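Local atomic coordinates of uracil-DNA glycosylase (Epstein-Barr virus, PDB entry 6LYJ), a protein that belongs to the uracil-DNA glycosylase superfamily, a viral member with an alpha/beta fold built round a central four-stranded parallel sheet. Residues N117-L126 / F230-L238. Residues are numbered along the deposited sequence; the frame is centred on the assembly and turned at random.
Sequences NIYAELHRSL and FLGNNHFVL
Glu121 reaches from helix 113-125 into the turn 230-233. Glu121 CB lies 3.6 Å from Phe230 CE2. Glu121 CG, set anti to the backbone N (chi1 165°), comes 3.6 Å from Asn233 OD1, and a bend at chi2 then turns the carboxylate to the backbone of the turn and of Asn234 just after it. Glu121 OE1 accepts from Gly232 N at 2.6 Å, nearly straight (167°) but from above the carboxylate plane, while Arg124 NE arrives from the opposite face. Glu121 OE2 takes Asn234 N at 2.9 Å, more bent, and Arg124 NH2 through its syn lone pair. Two donors on each oxygen, Arg124 and a backbone N-H, fix the carboxylate's rotation and probably favour its charged form. A water joins OE2 to Ser125 OG and Phe236 N. Arg124 also lays one guanidinium face over Gly232 CA, and its NH2 donates to Asn234 OD1 at 3.3 Å. Leu122 CD2 sits over a face of Phe236, 3.7 Å from the ring centroid, a CH-pi contact. A helix-borne carboxylate thus binds a type II turn (Phe230 to Asn233) and Asn234, the N-cap residue of helix 235-245; an Asx turn, Asn233 OD1 accepting from His235 N, overlaps it beside the parallel sheet of the uracil-DNA glycosylase fold.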
ATOM      1  N   ASN A 117       7.622   2.402  -7.731  1.00 18.75           N
ATOM      2  CA  ASN A 117       7.967   1.078  -8.248  1.00 20.49           C
ATOM      3  C   ASN A 117       6.879   0.518  -9.162  1.00 17.36           C
ATOM      4  O   ASN A 117       7.182  -0.211 -10.120  1.00 19.47           O
ATOM      5  CB  ASN A 117       8.253   0.122  -7.094  1.00 18.53           C
ATOM      6  CG  ASN A 117       9.601   0.385  -6.455  1.00 25.20           C
ATOM      7  OD1 ASN A 117      10.454   1.044  -7.048  1.00 21.37           O
ATOM      8  ND2 ASN A 117       9.811  -0.146  -5.252  1.00 23.46           N
ATOM      9  N   ILE A 118       5.618   0.861  -8.898  1.00 17.94           N
ATOM     10  CA  ILE A 118       4.546   0.550  -9.843  1.00 16.93           C
ATOM     11  C   ILE A 118       4.844   1.192 -11.192  1.00 19.01           C
ATOM     12  O   ILE A 118       4.746   0.549 -12.246  1.00 19.58           O
ATOM     13  CB  ILE A 118       3.187   1.007  -9.281  1.00 12.83           C
ATOM     14  CG1 ILE A 118       2.789   0.153  -8.076  1.00 14.44           C
ATOM     15  CG2 ILE A 118       2.105   0.941 -10.359  1.00 12.82           C
ATOM     16  CD1 ILE A 118       1.649   0.737  -7.254  1.00 12.84           C
ATOM     17  N   TYR A 119       5.184   2.486 -11.174  1.00 21.65           N
ATOM     18  CA  TYR A 119       5.572   3.183 -12.397  1.00 17.78           C
ATOM     19  C   TYR A 119       6.742   2.488 -13.082  1.00 19.75           C
ATOM     20  O   TYR A 119       6.793   2.413 -14.313  1.00 19.42           O
ATOM     21  CB  TYR A 119       5.944   4.634 -12.086  1.00 19.64           C
ATOM     22  CG  TYR A 119       4.795   5.534 -11.697  1.00 20.68           C
ATOM     23  CD1 TYR A 119       3.476   5.135 -11.869  1.00 13.99           C
ATOM     24  CD2 TYR A 119       5.035   6.799 -11.175  1.00 21.08           C
ATOM     25  CE1 TYR A 119       2.431   5.961 -11.503  1.00 13.78           C
ATOM     26  CE2 TYR A 119       3.998   7.638 -10.824  1.00 17.42           C
ATOM     27  CZ  TYR A 119       2.700   7.218 -10.992  1.00 14.65           C
ATOM     28  OH  TYR A 119       1.671   8.061 -10.649  1.00 15.01           O
ATOM     29  N   ALA A 120       7.711   2.005 -12.296  1.00 15.83           N
ATOM     30  CA  ALA A 120       8.878   1.342 -12.874  1.00 17.13           C
ATOM     31  C   ALA A 120       8.479   0.068 -13.608  1.00 18.22           C
ATOM     32  O   ALA A 120       9.002  -0.230 -14.689  1.00 18.71           O
ATOM     33  CB  ALA A 120       9.906   1.034 -11.783  1.00 18.23           C
ATOM     34  N   GLU A 121       7.553  -0.700 -13.032  1.00 20.45           N
ATOM     35  CA  GLU A 121       7.092  -1.907 -13.713  1.00 21.55           C
ATOM     36  C   GLU A 121       6.275  -1.568 -14.956  1.00 20.61           C
ATOM     37  O   GLU A 121       6.390  -2.244 -15.987  1.00 20.79           O
ATOM     38  CB  GLU A 121       6.284  -2.778 -12.750  1.00 24.39           C
ATOM     39  CG  GLU A 121       5.460  -3.873 -13.425  1.00 26.37           C
ATOM     40  CD  GLU A 121       6.292  -4.869 -14.220  1.00 28.24           C
ATOM     41  OE1 GLU A 121       7.516  -4.986 -13.985  1.00 27.28           O
ATOM     42  OE2 GLU A 121       5.706  -5.550 -15.090  1.00 28.81           O
ATOM     43  N   LEU A 122       5.470  -0.506 -14.888  1.00 17.01           N
ATOM     44  CA  LEU A 122       4.743  -0.060 -16.072  1.00 19.01           C
ATOM     45  C   LEU A 122       5.709   0.336 -17.183  1.00 24.32           C
ATOM     46  O   LEU A 122       5.487   0.022 -18.359  1.00 23.87           O
ATOM     47  CB  LEU A 122       3.828   1.107 -15.710  1.00 19.37           C
ATOM     48  CG  LEU A 122       2.476   0.761 -15.085  1.00 17.89           C
ATOM     49  CD1 LEU A 122       1.963   1.953 -14.307  1.00 15.80           C
ATOM     50  CD2 LEU A 122       1.468   0.340 -16.136  1.00 17.50           C
ATOM     51  N   HIS A 123       6.783   1.040 -16.823  1.00 26.27           N
ATOM     52  CA  HIS A 123       7.756   1.503 -17.806  1.00 26.20           C
ATOM     53  C   HIS A 123       8.539   0.338 -18.403  1.00 25.77           C
ATOM     54  O   HIS A 123       8.847   0.338 -19.602  1.00 25.20           O
ATOM     55  CB  HIS A 123       8.697   2.515 -17.154  1.00 24.68           C
ATOM     56  CG  HIS A 123       9.676   3.132 -18.101  1.00 34.24           C
ATOM     57  ND1 HIS A 123      10.954   3.481 -17.723  1.00 38.54           N
ATOM     58  CD2 HIS A 123       9.566   3.464 -19.409  1.00 37.39           C
ATOM     59  CE1 HIS A 123      11.591   3.999 -18.759  1.00 38.95           C
ATOM     60  NE2 HIS A 123      10.769   4.001 -19.794  1.00 39.36           N
ATOM     61  N   ARG A 124       8.882  -0.657 -17.580  1.00 24.48           N
ATOM     62  CA  ARG A 124       9.528  -1.860 -18.099  1.00 24.69           C
ATOM     63  C   ARG A 124       8.620  -2.600 -19.074  1.00 26.84           C
ATOM     64  O   ARG A 124       9.061  -3.029 -20.148  1.00 27.32           O
ATOM     65  CB  ARG A 124       9.935  -2.782 -16.947  1.00 24.51           C
ATOM     66  CG  ARG A 124      10.634  -4.067 -17.393  1.00 22.54           C
ATOM     67  CD  ARG A 124      10.489  -5.182 -16.358  1.00 19.53           C
ATOM     68  NE  ARG A 124       9.120  -5.687 -16.275  1.00 24.77           N
ATOM     69  CZ  ARG A 124       8.572  -6.521 -17.154  1.00 26.67           C
ATOM     70  NH1 ARG A 124       9.273  -6.955 -18.191  1.00 31.12           N
ATOM     71  NH2 ARG A 124       7.318  -6.925 -16.996  1.00 25.85           N
ATOM     72  N   SER A 125       7.346  -2.769 -18.714  1.00 26.52           N
ATOM     73  CA  SER A 125       6.454  -3.646 -19.462  1.00 26.03           C
ATOM     74  C   SER A 125       5.753  -2.968 -20.633  1.00 32.76           C
ATOM     75  O   SER A 125       5.340  -3.663 -21.569  1.00 33.58           O
ATOM     76  CB  SER A 125       5.403  -4.243 -18.521  1.00 24.90           C
ATOM     77  OG  SER A 125       4.618  -3.226 -17.925  1.00 24.05           O
ATOM     78  N   LEU A 126       5.616  -1.647 -20.622  1.00 35.66           N
ATOM     79  CA  LEU A 126       4.819  -0.932 -21.619  1.00 35.25           C
ATOM     80  C   LEU A 126       5.670   0.148 -22.268  1.00 42.18           C
ATOM     81  O   LEU A 126       5.968   1.171 -21.616  1.00 41.93           O
ATOM     82  CB  LEU A 126       3.562  -0.324 -21.001  1.00 32.10           C
ATOM     83  CG  LEU A 126       2.557  -1.283 -20.359  1.00 34.41           C
ATOM     84  CD1 LEU A 126       1.480  -0.504 -19.620  1.00 38.34           C
ATOM     85  CD2 LEU A 126       1.934  -2.189 -21.405  1.00 32.74           C
ATOM     86  N   PHE A 230       7.807  -8.134  -7.735  1.00 23.15           N
ATOM     87  CA  PHE A 230       6.920  -7.150  -8.345  1.00 18.67           C
ATOM     88  C   PHE A 230       7.481  -6.677  -9.681  1.00 22.93           C
ATOM     89  O   PHE A 230       6.812  -6.763 -10.716  1.00 22.63           O
ATOM     90  CB  PHE A 230       6.680  -5.963  -7.414  1.00 20.84           C
ATOM     91  CG  PHE A 230       5.690  -4.976  -7.966  1.00 20.53           C
ATOM     92  CD1 PHE A 230       4.334  -5.141  -7.743  1.00 20.04           C
ATOM     93  CD2 PHE A 230       6.112  -3.913  -8.752  1.00 21.58           C
ATOM     94  CE1 PHE A 230       3.415  -4.247  -8.272  1.00 19.16           C
ATOM     95  CE2 PHE A 230       5.203  -3.017  -9.279  1.00 22.15           C
ATOM     96  CZ  PHE A 230       3.852  -3.184  -9.041  1.00 19.55           C
ATOM     97  N   LEU A 231       8.702  -6.142  -9.670  1.00 21.44           N
ATOM     98  CA  LEU A 231       9.336  -5.735 -10.917  1.00 27.17           C
ATOM     99  C   LEU A 231       9.534  -6.956 -11.803  1.00 29.50           C
ATOM    100  O   LEU A 231      10.226  -7.905 -11.421  1.00 31.11           O
ATOM    101  CB  LEU A 231      10.671  -5.047 -10.638  1.00 27.94           C
ATOM    102  CG  LEU A 231      11.385  -4.485 -11.868  1.00 30.16           C
ATOM    103  CD1 LEU A 231      10.624  -3.297 -12.439  1.00 28.04           C
ATOM    104  CD2 LEU A 231      12.815  -4.098 -11.530  1.00 33.74           C
ATOM    105  N   GLY A 232       8.919  -6.938 -12.982  1.00 25.54           N
ATOM    106  CA  GLY A 232       8.900  -8.103 -13.837  1.00 21.31           C
ATOM    107  C   GLY A 232       7.634  -8.930 -13.764  1.00 22.44           C
ATOM    108  O   GLY A 232       7.535  -9.936 -14.475  1.00 25.51           O
ATOM    109  N   ASN A 233       6.664  -8.554 -12.925  1.00 18.30           N
ATOM    110  CA  ASN A 233       5.477  -9.392 -12.796  1.00 23.97           C
ATOM    111  C   ASN A 233       4.573  -9.316 -14.021  1.00 23.03           C
ATOM    112  O   ASN A 233       3.729 -10.202 -14.201  1.00 23.69           O
ATOM    113  CB  ASN A 233       4.698  -9.043 -11.516  1.00 22.56           C
ATOM    114  CG  ASN A 233       4.077  -7.649 -11.538  1.00 15.34           C
ATOM    115  OD1 ASN A 233       3.989  -6.991 -12.572  1.00 18.19           O
ATOM    116  ND2 ASN A 233       3.625  -7.205 -10.377  1.00 15.79           N
ATOM    117  N   ASN A 234       4.725  -8.285 -14.858  1.00 20.23           N
ATOM    118  CA  ASN A 234       4.018  -8.167 -16.134  1.00 18.00           C
ATOM    119  C   ASN A 234       2.507  -8.033 -15.951  1.00 19.75           C
ATOM    120  O   ASN A 234       1.745  -8.293 -16.886  1.00 20.71           O
ATOM    121  CB  ASN A 234       4.341  -9.359 -17.049  1.00 18.45           C
ATOM    122  CG  ASN A 234       4.401  -8.978 -18.516  1.00 33.40           C
ATOM    123  OD1 ASN A 234       4.837  -7.883 -18.868  1.00 33.06           O
ATOM    124  ND2 ASN A 234       3.966  -9.888 -19.380  1.00 31.94           N
ATOM    125  N   HIS A 235       2.058  -7.582 -14.773  1.00 20.89           N
ATOM    126  CA  HIS A 235       0.635  -7.646 -14.447  1.00 22.25           C
ATOM    127  C   HIS A 235      -0.211  -6.728 -15.326  1.00 21.35           C
ATOM    128  O   HIS A 235      -1.359  -7.063 -15.637  1.00 18.55           O
ATOM    129  CB  HIS A 235       0.422  -7.288 -12.975  1.00 20.95           C
ATOM    130  CG  HIS A 235       0.691  -8.413 -12.023  1.00 18.72           C
ATOM    131  ND1 HIS A 235       0.421  -8.323 -10.675  1.00 17.54           N
ATOM    132  CD2 HIS A 235       1.211  -9.648 -12.222  1.00 17.77           C
ATOM    133  CE1 HIS A 235       0.756  -9.456 -10.084  1.00 14.44           C
ATOM    134  NE2 HIS A 235       1.241 -10.276 -10.999  1.00 15.21           N
ATOM    135  N   PHE A 236       0.317  -5.573 -15.730  1.00 20.33           N
ATOM    136  CA  PHE A 236      -0.491  -4.644 -16.514  1.00 19.50           C
ATOM    137  C   PHE A 236      -0.648  -5.116 -17.958  1.00 19.86           C
ATOM    138  O   PHE A 236      -1.733  -4.980 -18.551  1.00 21.30           O
ATOM    139  CB  PHE A 236       0.132  -3.249 -16.447  1.00 19.40           C
ATOM    140  CG  PHE A 236       0.222  -2.708 -15.048  1.00 21.58           C
ATOM    141  CD1 PHE A 236      -0.868  -2.093 -14.456  1.00 21.67           C
ATOM    142  CD2 PHE A 236       1.390  -2.844 -14.313  1.00 25.56           C
ATOM    143  CE1 PHE A 236      -0.790  -1.608 -13.165  1.00 21.95           C
ATOM    144  CE2 PHE A 236       1.475  -2.362 -13.020  1.00 23.69           C
ATOM    145  CZ  PHE A 236       0.384  -1.744 -12.445  1.00 22.39           C
ATOM    146  N   VAL A 237       0.387  -5.764 -18.492  1.00 19.43           N
ATOM    147  CA  VAL A 237       0.282  -6.392 -19.804  1.00 23.24           C
ATOM    148  C   VAL A 237      -0.687  -7.567 -19.749  1.00 23.54           C
ATOM    149  O   VAL A 237      -1.560  -7.708 -20.611  1.00 25.55           O
ATOM    150  CB  VAL A 237       1.672  -6.826 -20.302  1.00 26.95           C
ATOM    151  CG1 VAL A 237       1.557  -7.632 -21.593  1.00 23.92           C
ATOM    152  CG2 VAL A 237       2.572  -5.611 -20.494  1.00 28.28           C
ATOM    153  N   LEU A 238      -0.513  -8.456 -18.765  1.00 20.32           N
ATOM    154  CA  LEU A 238      -1.405  -9.607 -18.651  1.00 21.22           C
ATOM    155  C   LEU A 238      -2.849  -9.156 -18.477  1.00 21.48           C
ATOM    156  O   LEU A 238      -3.774  -9.766 -19.029  1.00 25.63           O
ATOM    157  CB  LEU A 238      -0.968 -10.496 -17.487  1.00 22.16           C
ATOM    158  CG  LEU A 238       0.401 -11.160 -17.649  1.00 18.42           C
ATOM    159  CD1 LEU A 238       0.824 -11.838 -16.349  1.00 18.12           C
ATOM    160  CD2 LEU A 238       0.390 -12.152 -18.808  1.00 19.58           C
TER
HETATM  161  O   HOH W   1       3.129  -4.985 -16.300  1.00 22.59           O
HETATM  162  O   HOH W   2       7.851  -9.151 -20.067  1.00 47.56           O